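Local coordinates for protein transcriptional regulator, PadR family (Bacillus cereus, PDB 4ESB) that probably binds DNA as a dimeric winged helix-turn-helix regulator of the PadR family and so controls transcription, at residues V9-I14 with Q53-I58. Numbering follows the deposited sequence.
Sequences VLEGCI and QKEKLI
The carboxylate of Glu11 meets Leu57 and Glu55 at its OE2 end, not over a face: OE2 has the methyl CD1 of Leu57 in front of it at 3.2 Å. Its plane is turned 41° from that of the Glu55 carboxylate, whose OE1 stands 4.2 Å from Glu11 OE2. The Glu11 side chain also packs on Leu48 and Met52 of helix 42-54 and on Gln83 of helix 78-101. It reaches this far because CG is anti to the backbone N (chi1 179°) and the chain runs on extended, crossing Glu55 and Leu57 at about a right angle. CA of Glu11 and CA of Leu57 are 10.0 Å apart. Deeper in, Ile14 and Ile58 are directed at each other, but Ile14 CG2 and Ile58 CD1 remain 5.3 Å apart; Leu15 lies against both Leu57 and Ile58. Residues 53-58 form the exit from helix 42-54: a Schellman motif with Lys56 at positive phi (66°), closed in part by Lys56 N to Gln53 O at 2.9 Å, turns the chain into strand 58-64. The contact therefore joins helix 10-20 to the link between the probable recognition helix and the wing. Facing away from 53-58, Val9 packs on Val98 and Cys13 on Leu101, both of the second subunit. Arg51 probably offsets part of the like charge, through a salt bridge with Glu55 OE2 and a long, weak ion pair with Glu11 OE1. With no hydrogen bond between the segments, the chemistry implies a small contact of methyl against carboxylate, in which an arginine held mainly by Glu55 probably eases the closeness of two acids.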
loop_
_atom_site.group_PDB
_atom_site.type_symbol
_atom_site.label_atom_id
_atom_site.label_comp_id
_atom_site.label_asym_id
_atom_site.label_seq_id
_atom_site.Cartn_x
_atom_site.Cartn_y
_atom_site.Cartn_z
ATOM N N VAL A 9 -1.172 4.835 2.319
ATOM C CA VAL A 9 -2.234 5.352 1.465
ATOM C C VAL A 9 -3.028 6.488 2.110
ATOM O O VAL A 9 -3.999 6.975 1.534
ATOM C CB VAL A 9 -3.232 4.234 1.111
ATOM C CG1 VAL A 9 -2.516 3.075 0.435
ATOM C CG2 VAL A 9 -3.960 3.763 2.364
ATOM N N LEU A 10 -2.616 6.911 3.299
ATOM C CA LEU A 10 -3.383 7.889 4.067
ATOM C C LEU A 10 -3.299 9.285 3.454
ATOM O O LEU A 10 -4.292 10.014 3.415
ATOM C CB LEU A 10 -2.902 7.913 5.519
ATOM C CG LEU A 10 -3.591 8.889 6.475
ATOM C CD1 LEU A 10 -5.073 8.575 6.626
ATOM C CD2 LEU A 10 -2.898 8.849 7.825
ATOM N N GLU A 11 -2.116 9.658 2.980
ATOM C CA GLU A 11 -1.927 10.951 2.331
ATOM C C GLU A 11 -2.831 11.071 1.108
ATOM O O GLU A 11 -3.431 12.117 0.867
ATOM C CB GLU A 11 -0.461 11.135 1.928
ATOM C CG GLU A 11 -0.165 12.446 1.216
ATOM C CD GLU A 11 1.300 12.835 1.288
ATOM O OE1 GLU A 11 2.074 12.117 1.954
ATOM O OE2 GLU A 11 1.677 13.860 0.682
ATOM N N GLY A 12 -2.932 9.988 0.345
ATOM C CA GLY A 12 -3.752 9.968 -0.854
ATOM C C GLY A 12 -5.237 10.060 -0.561
ATOM O O GLY A 12 -5.983 10.714 -1.287
ATOM N N CYS A 13 -5.671 9.402 0.508
ATOM C CA CYS A 13 -7.082 9.408 0.880
ATOM C C CYS A 13 -7.470 10.759 1.468
ATOM O O CYS A 13 -8.604 11.209 1.325
ATOM C CB CYS A 13 -7.378 8.288 1.876
ATOM S SG CYS A 13 -7.269 6.634 1.150
ATOM N N ILE A 14 -6.517 11.399 2.133
ATOM C CA ILE A 14 -6.707 12.755 2.628
ATOM C C ILE A 14 -6.864 13.735 1.464
ATOM O O ILE A 14 -7.723 14.615 1.499
ATOM C CB ILE A 14 -5.537 13.191 3.533
ATOM C CG1 ILE A 14 -5.717 12.590 4.927
ATOM C CG2 ILE A 14 -5.454 14.713 3.620
ATOM C CD1 ILE A 14 -4.598 12.907 5.894
ATOM N N GLN A 53 0.980 20.758 3.700
ATOM C CA GLN A 53 0.891 22.193 3.464
ATOM C C GLN A 53 2.230 22.753 3.005
ATOM O O GLN A 53 2.294 23.564 2.082
ATOM C CB GLN A 53 0.463 22.920 4.736
ATOM C CG GLN A 53 -1.027 22.886 5.015
ATOM C CD GLN A 53 -1.365 23.462 6.370
ATOM O OE1 GLN A 53 -1.654 24.651 6.499
ATOM N NE2 GLN A 53 -1.321 22.621 7.395
ATOM N N LYS A 54 3.301 22.317 3.657
ATOM C CA LYS A 54 4.630 22.823 3.350
ATOM C C LYS A 54 5.048 22.392 1.951
ATOM O O LYS A 54 5.862 23.052 1.309
ATOM C CB LYS A 54 5.637 22.332 4.391
ATOM C CG LYS A 54 7.017 22.977 4.295
ATOM C CD LYS A 54 7.922 22.526 5.434
ATOM C CE LYS A 54 8.225 21.035 5.371
ATOM N NZ LYS A 54 8.998 20.673 4.151
ATOM N N GLU A 55 4.483 21.286 1.477
ATOM C CA GLU A 55 4.756 20.826 0.123
ATOM C C GLU A 55 3.703 21.340 -0.857
ATOM O O GLU A 55 3.711 20.981 -2.031
ATOM C CB GLU A 55 4.813 19.302 0.084
ATOM C CG GLU A 55 5.720 18.687 1.139
ATOM C CD GLU A 55 5.732 17.177 1.062
ATOM O OE1 GLU A 55 4.806 16.615 0.440
ATOM O OE2 GLU A 55 6.660 16.557 1.619
ATOM N N LYS A 56 2.796 22.172 -0.358
ATOM C CA LYS A 56 1.844 22.882 -1.204
ATOM C C LYS A 56 0.848 21.948 -1.890
ATOM O O LYS A 56 0.388 22.230 -2.998
ATOM C CB LYS A 56 2.598 23.708 -2.250
ATOM C CG LYS A 56 3.651 24.635 -1.649
ATOM C CD LYS A 56 3.150 26.068 -1.562
ATOM C CE LYS A 56 3.808 26.824 -0.418
ATOM N NZ LYS A 56 2.885 27.840 0.160
ATOM N N LEU A 57 0.513 20.842 -1.231
ATOM C CA LEU A 57 -0.491 19.920 -1.749
ATOM C C LEU A 57 -1.877 20.367 -1.314
ATOM O O LEU A 57 -2.857 20.185 -2.032
ATOM C CB LEU A 57 -0.234 18.503 -1.240
ATOM C CG LEU A 57 1.121 17.896 -1.597
ATOM C CD1 LEU A 57 1.213 16.487 -1.043
ATOM C CD2 LEU A 57 1.341 17.902 -3.102
ATOM N N ILE A 58 -1.949 20.947 -0.122
ATOM C CA ILE A 58 -3.196 21.490 0.395
ATOM C C ILE A 58 -2.916 22.848 1.014
ATOM O O ILE A 58 -1.766 23.208 1.256
ATOM C CB ILE A 58 -3.833 20.558 1.444
ATOM C CG1 ILE A 58 -2.938 20.454 2.681
ATOM C CG2 ILE A 58 -4.078 19.178 0.842
ATOM C CD1 ILE A 58 -3.526 19.617 3.798
#